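PDB 2XPP: IWS1 from Encephalitozoon cuniculi, which probably acts as a transcription factor in RNA polymerase II regulation, possibly in both the recruitment and the post-recruitment steps that involve the TATA-binding protein. Local coordinates for residues A[96-99]-A[100-104]; A[109-112]-A[113-117]; A[119-122]-A[123-126]; A[128-131]-A[132-136]. All coordinates share one frame; numbering follows the deposited sequence.

How the interactions relate
All four contacts are local, in series along the chain, and lie in the C-terminal half of an all-helical domain of the TFIIS N-terminal family. Interaction 1 spans the short helix 98-104 and the two residues leading into it, and interaction 2 most of helix 106-115 and the turn that follows; interactions 3 and 4 are successive parts of helix 121-138, their centres about 14 Å apart. Helix 121-138 draws the set together. W134 of interaction 4 receives L101 of interaction 1, with L101 CD2 3.7 Å from W134 CE3, and also packs on V110 of interaction 2. R124 and V123 of interaction 3 touch Y113, joining interactions 2 and 3, whose centres are about 9 Å apart.

Interaction 1. Residues A[96-99]-A[100-104]; sequences IHKE and HLVTS
H97 and H100 are tied by a bond from the backbone N of H97 to ND1 of H100, 3.0 Å long and fairly straight at 161°, the donor lying in the plane of the H100 ring. H97 is the N-cap, and H100, at N3, accepts from its amide as one side of a capping box does; the reciprocal bond from the H97 side chain is not made. With its CG beside the backbone N (chi1 -57°), the imidazole leans back over the helix start and brings ND1 to that N-H. Ordinary helical bonds follow: L101 N to H97 O at 3.2 Å, V102 N to K98 O at 2.9 Å and T103 N to E99 O at 3.1 Å. S104 OG adds a 2.9 Å bond to H100 O, which the backbone N of S104 grips from the other face. Water 1 joins T103 OG1 to E99 O, the latter weakly.

Below the polar cap lies the apolar pair: I96 CG2 meets L101 CD2 at 3.6 Å, the two side chains crossing at about a right angle. These positions, just before the N-cap and four after it, are those of a hydrophobic staple, and both branched chains continue onto W134 of helix 121-138. Because ND1 of H100 accepts an N-H, it must carry a lone pair, and the ring is probably neutral with its proton on NE2.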
loop_
_atom_site.group_PDB
_atom_site.type_symbol
_atom_site.label_atom_id
_atom_site.label_comp_id
_atom_site.label_asym_id
_atom_site.label_seq_id
_atom_site.Cartn_x
_atom_site.Cartn_y
_atom_site.Cartn_z
ATOM N N ILE A 96 2.258 3.585 -11.562
ATOM C CA ILE A 96 3.340 3.472 -10.571
ATOM C C ILE A 96 4.642 3.033 -11.218
ATOM O O ILE A 96 4.692 2.009 -11.920
ATOM C CB ILE A 96 2.885 2.555 -9.432
ATOM C CG1 ILE A 96 1.771 3.250 -8.616
ATOM C CG2 ILE A 96 4.038 2.196 -8.541
ATOM C CD1 ILE A 96 1.030 2.294 -7.628
ATOM N N HIS A 97 5.695 3.801 -10.986
ATOM C CA HIS A 97 6.944 3.561 -11.667
ATOM C C HIS A 97 8.025 3.301 -10.635
ATOM O O HIS A 97 7.793 3.420 -9.428
ATOM C CB HIS A 97 7.310 4.737 -12.599
ATOM C CG HIS A 97 6.280 5.004 -13.670
ATOM N ND1 HIS A 97 5.610 3.998 -14.339
ATOM C CD2 HIS A 97 5.786 6.167 -14.157
ATOM C CE1 HIS A 97 4.763 4.529 -15.205
ATOM N NE2 HIS A 97 4.853 5.844 -15.119
ATOM N N LYS A 98 9.215 2.948 -11.124
ATOM C CA LYS A 98 10.324 2.594 -10.233
ATOM C C LYS A 98 10.535 3.545 -9.048
ATOM O O LYS A 98 10.679 3.097 -7.920
ATOM C CB LYS A 98 11.587 2.485 -11.093
ATOM C CG LYS A 98 12.870 2.293 -10.281
ATOM C CD LYS A 98 14.107 2.294 -11.201
ATOM C CE LYS A 98 14.329 3.620 -11.942
ATOM N NZ LYS A 98 13.788 3.600 -13.348
ATOM N N GLU A 99 10.582 4.850 -9.313
ATOM C CA GLU A 99 10.884 5.842 -8.281
ATOM C C GLU A 99 9.834 5.889 -7.203
ATOM O O GLU A 99 10.162 5.973 -6.017
ATOM C CB GLU A 99 11.097 7.231 -8.901
ATOM C CG GLU A 99 12.299 7.306 -9.881
ATOM C CD GLU A 99 12.002 6.820 -11.320
ATOM O OE1 GLU A 99 10.809 6.479 -11.682
ATOM O OE2 GLU A 99 13.007 6.783 -12.087
ATOM N N HIS A 100 8.561 5.770 -7.585
ATOM C CA HIS A 100 7.471 5.690 -6.619
ATOM C C HIS A 100 7.615 4.481 -5.680
ATOM O O HIS A 100 7.343 4.588 -4.483
ATOM C CB HIS A 100 6.114 5.533 -7.335
ATOM C CG HIS A 100 5.806 6.629 -8.301
ATOM N ND1 HIS A 100 5.384 6.390 -9.594
ATOM C CD2 HIS A 100 5.777 7.972 -8.133
ATOM C CE1 HIS A 100 5.183 7.546 -10.202
ATOM N NE2 HIS A 100 5.416 8.525 -9.332
ATOM N N LEU A 101 8.015 3.343 -6.250
ATOM C CA LEU A 101 8.159 2.092 -5.487
ATOM C C LEU A 101 9.373 2.142 -4.547
ATOM O O LEU A 101 9.272 1.743 -3.368
ATOM C CB LEU A 101 8.278 0.920 -6.456
ATOM C CG LEU A 101 6.991 0.651 -7.257
ATOM C CD1 LEU A 101 7.284 -0.291 -8.401
ATOM C CD2 LEU A 101 5.862 0.141 -6.292
ATOM N N VAL A 102 10.489 2.672 -5.037
ATOM C CA VAL A 102 11.711 2.691 -4.211
ATOM C C VAL A 102 11.482 3.585 -3.003
ATOM O O VAL A 102 11.749 3.166 -1.851
ATOM C CB VAL A 102 12.923 3.084 -5.025
ATOM C CG1 VAL A 102 14.163 3.311 -4.134
ATOM C CG2 VAL A 102 13.202 1.996 -6.068
ATOM N N THR A 103 10.905 4.766 -3.220
ATOM C CA THR A 103 10.741 5.715 -2.099
ATOM C C THR A 103 9.696 5.338 -1.047
ATOM O O THR A 103 9.857 5.641 0.156
ATOM C CB THR A 103 10.491 7.148 -2.588
ATOM O OG1 THR A 103 9.204 7.202 -3.186
ATOM C CG2 THR A 103 11.562 7.584 -3.592
ATOM N N SER A 104 8.630 4.682 -1.502
ATOM C CA SER A 104 7.528 4.290 -0.648
ATOM C C SER A 104 7.693 2.956 0.030
ATOM O O SER A 104 7.213 2.810 1.158
ATOM C CB SER A 104 6.165 4.271 -1.384
ATOM O OG SER A 104 6.076 3.142 -2.279
HETATM O O HOH W 1 8.764 8.705 -5.636
#

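Interaction 2. Residues A[109-112]-A[113-117]; sequences IVYF and YSINP
The carbonyl oxygen of Y111 is gripped twice by S114: OG approaches at 2.7 Å, and the backbone N adds a weak bond at 3.0 Å. OG sits between the backbone N and the carbonyl carbon of its own residue (chi1 75°), which folds the short side chain back on the preceding turn; a serine suits the place because its hydroxyl is spent on the helix itself. The same OG lies over one face of the Y111 ring.

F112 O is likewise shared. I115 N reaches it at 3.0 Å from well above the carbonyl plane, in the i to i+3 manner of a 3-10 turn, and N116 N adds a weak bond. Further back, Y113 N to I109 O keeps the alpha-helical spacing.

This stretch belongs to helix 106-115 of the TFIIS N-terminal helical domain, where Y113 is buried against helices 81-92 and 121-138 and its OH bonds to L70 O. On its flank, I109 CG1 lies 3.6 Å from Y113 CE2, the aliphatic branch crossing the tyrosine at a slant and meeting the ring at its CE2 corner.

F112 carries its ring to N116. CB of N116 stands over the ring face in a CH-pi contact, 4.0 Å from the centroid and 20° off the normal, while the amide plane is turned 25° from the ring. With OD1 of N116 bonded to K118 N in an Asx turn, the amide is fixed in rotation. I115 CD1, meanwhile, comes within 3.7 Å of Y111 CE2, these two side chains also crossing aslant.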
loop_
_atom_site.group_PDB
_atom_site.type_symbol
_atom_site.label_atom_id
_atom_site.label_comp_id
_atom_site.label_asym_id
_atom_site.label_seq_id
_atom_site.Cartn_x
_atom_site.Cartn_y
_atom_site.Cartn_z
ATOM N N ILE A 109 4.953 -4.506 1.286
ATOM C CA ILE A 109 3.687 -5.011 1.891
ATOM C C ILE A 109 2.855 -5.779 0.865
ATOM O O ILE A 109 2.284 -6.819 1.192
ATOM C CB ILE A 109 2.857 -3.917 2.630
ATOM C CG1 ILE A 109 1.704 -4.559 3.459
ATOM C CG2 ILE A 109 2.254 -2.859 1.649
ATOM C CD1 ILE A 109 2.129 -5.568 4.562
ATOM N N VAL A 110 2.850 -5.316 -0.386
ATOM C CA VAL A 110 2.121 -6.069 -1.416
ATOM C C VAL A 110 2.766 -7.441 -1.635
ATOM O O VAL A 110 2.044 -8.438 -1.793
ATOM C CB VAL A 110 2.007 -5.266 -2.726
ATOM C CG1 VAL A 110 1.364 -6.146 -3.853
ATOM C CG2 VAL A 110 1.186 -3.943 -2.457
ATOM N N TYR A 111 4.114 -7.481 -1.609
ATOM C CA TYR A 111 4.820 -8.731 -1.715
ATOM C C TYR A 111 4.378 -9.668 -0.577
ATOM O O TYR A 111 4.105 -10.868 -0.809
ATOM C CB TYR A 111 6.343 -8.542 -1.786
ATOM C CG TYR A 111 7.004 -9.882 -2.000
ATOM C CD1 TYR A 111 7.042 -10.466 -3.275
ATOM C CD2 TYR A 111 7.475 -10.619 -0.906
ATOM C CE1 TYR A 111 7.597 -11.724 -3.470
ATOM C CE2 TYR A 111 8.026 -11.885 -1.085
ATOM C CZ TYR A 111 8.095 -12.419 -2.372
ATOM O OH TYR A 111 8.664 -13.667 -2.552
ATOM N N PHE A 112 4.277 -9.117 0.648
ATOM C CA PHE A 112 3.848 -9.952 1.748
ATOM C C PHE A 112 2.434 -10.521 1.516
ATOM O O PHE A 112 2.174 -11.704 1.783
ATOM C CB PHE A 112 3.922 -9.198 3.082
ATOM C CG PHE A 112 3.382 -10.017 4.227
ATOM C CD1 PHE A 112 4.042 -11.191 4.647
ATOM C CD2 PHE A 112 2.204 -9.649 4.816
ATOM C CE1 PHE A 112 3.503 -11.980 5.709
ATOM C CE2 PHE A 112 1.654 -10.420 5.853
ATOM C CZ PHE A 112 2.291 -11.572 6.282
ATOM N N TYR A 113 1.534 -9.700 0.981
ATOM C CA TYR A 113 0.184 -10.162 0.724
ATOM C C TYR A 113 0.226 -11.340 -0.235
ATOM O O TYR A 113 -0.581 -12.269 -0.083
ATOM C CB TYR A 113 -0.673 -9.059 0.134
ATOM C CG TYR A 113 -1.283 -8.108 1.160
ATOM C CD1 TYR A 113 -2.592 -7.633 0.973
ATOM C CD2 TYR A 113 -0.569 -7.665 2.296
ATOM C CE1 TYR A 113 -3.189 -6.733 1.900
ATOM C CE2 TYR A 113 -1.178 -6.774 3.238
ATOM C CZ TYR A 113 -2.481 -6.338 3.020
ATOM O OH TYR A 113 -3.112 -5.472 3.886
ATOM N N SER A 114 1.140 -11.293 -1.207
ATOM C CA SER A 114 1.220 -12.332 -2.246
ATOM C C SER A 114 1.706 -13.674 -1.694
ATOM O O SER A 114 1.514 -14.713 -2.344
ATOM C CB SER A 114 2.087 -11.885 -3.437
ATOM O OG SER A 114 3.508 -11.906 -3.185
ATOM N N ILE A 115 2.318 -13.661 -0.508
ATOM C CA ILE A 115 2.904 -14.899 0.051
ATOM C C ILE A 115 2.319 -15.309 1.399
ATOM O O ILE A 115 2.642 -16.392 1.929
ATOM C CB ILE A 115 4.445 -14.824 0.120
ATOM C CG1 ILE A 115 4.902 -13.715 1.081
ATOM C CG2 ILE A 115 5.048 -14.622 -1.280
ATOM C CD1 ILE A 115 6.328 -13.891 1.577
ATOM N N ASN A 116 1.445 -14.476 1.947
ATOM C CA ASN A 116 0.898 -14.695 3.294
ATOM C C ASN A 116 -0.037 -15.910 3.315
ATOM O O ASN A 116 -1.078 -15.874 2.676
ATOM C CB ASN A 116 0.168 -13.425 3.750
ATOM C CG ASN A 116 -0.504 -13.573 5.101
ATOM O OD1 ASN A 116 -0.407 -14.630 5.757
ATOM N ND2 ASN A 116 -1.188 -12.528 5.525
ATOM N N PRO A 117 0.315 -16.987 4.068
ATOM C CA PRO A 117 -0.568 -18.174 4.022
ATOM C C PRO A 117 -1.960 -17.963 4.618
ATOM O O PRO A 117 -2.921 -18.651 4.232
ATOM C CB PRO A 117 0.212 -19.254 4.790
ATOM C CG PRO A 117 1.306 -18.545 5.504
ATOM C CD PRO A 117 1.573 -17.247 4.781
#

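Interaction 3. Residues A[119-122]-A[123-126]; sequences ESKE and VRAS
V123 packs against the side chain of E119, whose carboxylate bends back across it: OE1 lies 3.2 Å from V123 CB, and CD 3.3 Å from V123 CG1, the two chains crossing at about a right angle. The bend at CB-CG (chi2 54°) brings OE1 to S120 N, 2.8 Å away, while OE2 forms a salt bridge with R84 of helix 81-92. V123's other methyl, CG2, touches S120 OG.

S120 is the N-cap of helix 121-138. Its OG accepts from V123 N at 3.1 Å and 169°, satisfying one of the first-turn amides that lack a backbone partner; serine suits the post because its hydroxyl is short enough to turn onto the helix end. The next bond, R124 N to S120 O, is nearly straight.

R124 runs past E119 in the opposite direction, its CG 3.5 Å from E119 CB. The bent chain brings NH1 to the E119 carbonyl oxygen, at the edge of the guanidinium, in a weak bond of poor angle, while K121 CA lies over one guanidinium face. E122 is extended beyond CG, and its OE1 forms a salt bridge with K85 of helix 81-92. Its OE2 and S126 OG share water 2, which donates to OE2.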
loop_
_atom_site.group_PDB
_atom_site.type_symbol
_atom_site.label_atom_id
_atom_site.label_comp_id
_atom_site.label_asym_id
_atom_site.label_seq_id
_atom_site.Cartn_x
_atom_site.Cartn_y
_atom_site.Cartn_z
ATOM N N GLU A 119 -3.726 -15.354 4.083
ATOM C CA GLU A 119 -4.496 -14.482 3.202
ATOM C C GLU A 119 -5.555 -15.266 2.358
ATOM O O GLU A 119 -5.379 -16.473 2.100
ATOM C CB GLU A 119 -3.512 -13.674 2.329
ATOM C CG GLU A 119 -4.194 -12.617 1.475
ATOM C CD GLU A 119 -5.070 -11.679 2.309
ATOM O OE1 GLU A 119 -6.313 -11.838 2.300
ATOM O OE2 GLU A 119 -4.488 -10.806 2.981
ATOM N N SER A 120 -6.670 -14.624 1.993
ATOM C CA SER A 120 -7.625 -15.267 1.097
ATOM C C SER A 120 -6.939 -15.524 -0.240
ATOM O O SER A 120 -6.065 -14.755 -0.662
ATOM C CB SER A 120 -8.927 -14.465 0.913
ATOM O OG SER A 120 -8.799 -13.414 -0.040
ATOM N N LYS A 121 -7.314 -16.615 -0.877
ATOM C CA LYS A 121 -6.783 -16.955 -2.201
ATOM C C LYS A 121 -6.957 -15.785 -3.175
ATOM O O LYS A 121 -6.031 -15.474 -3.908
ATOM C CB LYS A 121 -7.419 -18.243 -2.761
ATOM C CG LYS A 121 -7.187 -19.493 -1.911
ATOM C CD LYS A 121 -7.490 -20.754 -2.719
ATOM C CE LYS A 121 -7.458 -22.031 -1.879
ATOM N NZ LYS A 121 -6.133 -22.198 -1.204
ATOM N N GLU A 122 -8.119 -15.122 -3.140
ATOM C CA GLU A 122 -8.404 -13.981 -4.013
ATOM C C GLU A 122 -7.452 -12.799 -3.808
ATOM O O GLU A 122 -6.920 -12.265 -4.771
ATOM C CB GLU A 122 -9.869 -13.499 -3.847
ATOM C CG GLU A 122 -10.259 -12.307 -4.776
ATOM C CD GLU A 122 -11.466 -11.409 -4.291
ATOM O OE1 GLU A 122 -12.543 -11.937 -3.862
ATOM O OE2 GLU A 122 -11.319 -10.159 -4.400
ATOM N N VAL A 123 -7.267 -12.369 -2.561
ATOM C CA VAL A 123 -6.358 -11.263 -2.248
ATOM C C VAL A 123 -4.916 -11.650 -2.622
ATOM O O VAL A 123 -4.200 -10.851 -3.225
ATOM C CB VAL A 123 -6.469 -10.840 -0.789
ATOM C CG1 VAL A 123 -5.421 -9.790 -0.423
ATOM C CG2 VAL A 123 -7.871 -10.201 -0.601
ATOM N N ARG A 124 -4.499 -12.864 -2.261
ATOM C CA ARG A 124 -3.165 -13.333 -2.678
ATOM C C ARG A 124 -2.967 -13.245 -4.190
ATOM O O ARG A 124 -1.946 -12.751 -4.656
ATOM C CB ARG A 124 -2.933 -14.777 -2.263
ATOM C CG ARG A 124 -2.521 -14.864 -0.857
ATOM C CD ARG A 124 -1.322 -15.835 -0.721
ATOM N NE ARG A 124 -1.761 -17.172 -1.023
ATOM C CZ ARG A 124 -2.760 -17.760 -0.378
ATOM N NH1 ARG A 124 -3.371 -17.105 0.600
ATOM N NH2 ARG A 124 -3.143 -18.985 -0.701
ATOM N N ALA A 125 -3.950 -13.740 -4.953
ATOM C CA ALA A 125 -3.875 -13.650 -6.402
ATOM C C ALA A 125 -3.830 -12.188 -6.870
ATOM O O ALA A 125 -3.083 -11.853 -7.825
ATOM C CB ALA A 125 -5.059 -14.388 -7.032
ATOM N N SER A 126 -4.628 -11.307 -6.261
ATOM C CA SER A 126 -4.569 -9.860 -6.612
ATOM C C SER A 126 -3.192 -9.273 -6.359
ATOM O O SER A 126 -2.655 -8.558 -7.199
ATOM C CB SER A 126 -5.625 -8.999 -5.871
ATOM O OG SER A 126 -6.913 -9.402 -6.323
HETATM O O HOH W 2 -8.701 -9.189 -4.160
#

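Interaction 4. Residues A[128-131]-A[132-136]; sequences KALV and QKWTN
The indole of W134 has L130 over one face: L130 CG stands 3.8 Å from the centroid of the six-membered ring, 18° off its normal, a CH-pi contact. L130 O lies over the same face, nearer the five-membered ring and 3.4 Å from W134 CG. I96 and L101 cover the opposite face. L130 reaches the ring because its CG lies anti to the backbone N (chi1 -163°), which lays the isobutyl group along the helix toward the next turn; CD1 and CD2 then settle 3.7 Å and 3.8 Å from W134 CZ2 and CH2 respectively. The flat indole suits a place where apolar groups arrive from both sides.

These residues lie in the second half of helix 121-138 in the TFIIS N-terminal domain, one turn apart, with L130, V131 and W134 facing V110 of helix 106-115. L130 and W134 also meet L91 of helix 81-92. The backbone keeps regular i to i+4 bonding, as in W134 N to L130 O at 2.9 Å.

T135 holds V131 O twice, through its backbone N and through OG1, each at 2.8 Å. The hydroxyl comes from above the carbonyl plane. Threonine fits here, since its hydroxyl can fold onto the preceding turn. On the outward side, Q132 bends back at CB-CG, and its OE1 lies against V131 CG1, while K133 extends fully away from the contact.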
loop_
_atom_site.group_PDB
_atom_site.type_symbol
_atom_site.label_atom_id
_atom_site.label_comp_id
_atom_site.label_asym_id
_atom_site.label_seq_id
_atom_site.Cartn_x
_atom_site.Cartn_y
_atom_site.Cartn_z
ATOM N N LYS A 128 -0.324 -10.912 -6.133
ATOM C CA LYS A 128 0.644 -11.553 -7.052
ATOM C C LYS A 128 0.637 -10.827 -8.383
ATOM O O LYS A 128 1.690 -10.552 -8.976
ATOM C CB LYS A 128 0.328 -13.024 -7.243
ATOM C CG LYS A 128 0.879 -13.878 -6.138
ATOM C CD LYS A 128 0.760 -15.360 -6.431
ATOM C CE LYS A 128 1.271 -16.163 -5.233
ATOM N NZ LYS A 128 2.791 -16.203 -5.185
ATOM N N ALA A 129 -0.568 -10.523 -8.886
ATOM C CA ALA A 129 -0.659 -9.854 -10.176
ATOM C C ALA A 129 -0.045 -8.432 -10.127
ATOM O O ALA A 129 0.623 -7.960 -11.086
ATOM C CB ALA A 129 -2.136 -9.808 -10.603
ATOM N N LEU A 130 -0.249 -7.751 -9.006
ATOM C CA LEU A 130 0.294 -6.432 -8.825
ATOM C C LEU A 130 1.843 -6.513 -8.738
ATOM O O LEU A 130 2.559 -5.689 -9.342
ATOM C CB LEU A 130 -0.305 -5.843 -7.548
ATOM C CG LEU A 130 -0.213 -4.369 -7.324
ATOM C CD1 LEU A 130 -0.741 -3.563 -8.546
ATOM C CD2 LEU A 130 -1.073 -4.034 -6.066
ATOM N N VAL A 131 2.367 -7.516 -8.018
ATOM C CA VAL A 131 3.834 -7.722 -7.971
ATOM C C VAL A 131 4.332 -7.980 -9.382
ATOM O O VAL A 131 5.359 -7.443 -9.811
ATOM C CB VAL A 131 4.254 -8.906 -7.031
ATOM C CG1 VAL A 131 5.759 -9.281 -7.155
ATOM C CG2 VAL A 131 3.944 -8.591 -5.601
ATOM N N GLN A 132 3.637 -8.826 -10.145
ATOM C CA GLN A 132 4.119 -9.112 -11.490
ATOM C C GLN A 132 4.084 -7.873 -12.383
ATOM O O GLN A 132 4.944 -7.738 -13.229
ATOM C CB GLN A 132 3.336 -10.276 -12.131
ATOM C CG GLN A 132 3.693 -11.593 -11.391
ATOM C CD GLN A 132 5.224 -11.737 -11.089
ATOM O OE1 GLN A 132 5.644 -11.619 -9.927
ATOM N NE2 GLN A 132 6.027 -11.976 -12.132
ATOM N N LYS A 133 3.082 -7.011 -12.206
ATOM C CA LYS A 133 2.994 -5.760 -12.976
ATOM C C LYS A 133 4.172 -4.844 -12.651
ATOM O O LYS A 133 4.870 -4.336 -13.564
ATOM C CB LYS A 133 1.712 -5.008 -12.615
ATOM C CG LYS A 133 1.537 -3.674 -13.409
ATOM C CD LYS A 133 0.191 -3.016 -13.025
ATOM C CE LYS A 133 0.022 -1.681 -13.723
ATOM N NZ LYS A 133 -1.295 -1.128 -13.275
ATOM N N TRP A 134 4.378 -4.626 -11.368
ATOM C CA TRP A 134 5.479 -3.744 -10.908
ATOM C C TRP A 134 6.858 -4.313 -11.203
ATOM O O TRP A 134 7.834 -3.542 -11.345
ATOM C CB TRP A 134 5.349 -3.474 -9.431
ATOM C CG TRP A 134 4.123 -2.664 -9.107
ATOM C CD1 TRP A 134 3.324 -1.986 -9.991
ATOM C CD2 TRP A 134 3.560 -2.479 -7.819
ATOM N NE1 TRP A 134 2.271 -1.383 -9.301
ATOM C CE2 TRP A 134 2.397 -1.684 -7.971
ATOM C CE3 TRP A 134 3.904 -2.932 -6.542
ATOM C CZ2 TRP A 134 1.594 -1.293 -6.870
ATOM C CZ3 TRP A 134 3.098 -2.538 -5.450
ATOM C CH2 TRP A 134 1.964 -1.729 -5.637
ATOM N N THR A 135 6.974 -5.649 -11.289
ATOM C CA THR A 135 8.283 -6.248 -11.707
ATOM C C THR A 135 8.748 -5.751 -13.065
ATOM O O THR A 135 9.957 -5.649 -13.299
ATOM C CB THR A 135 8.288 -7.801 -11.623
ATOM O OG1 THR A 135 7.974 -8.166 -10.274
ATOM C CG2 THR A 135 9.652 -8.394 -12.064
ATOM N N ASN A 136 7.809 -5.429 -13.954
ATOM C CA ASN A 136 8.162 -4.807 -15.213
ATOM C C ASN A 136 8.986 -3.544 -15.054
ATOM O O ASN A 136 9.790 -3.263 -15.944
ATOM C CB ASN A 136 6.945 -4.504 -16.080
ATOM C CG ASN A 136 6.329 -5.740 -16.657
ATOM O OD1 ASN A 136 6.983 -6.494 -17.335
ATOM N ND2 ASN A 136 5.058 -5.952 -16.374
#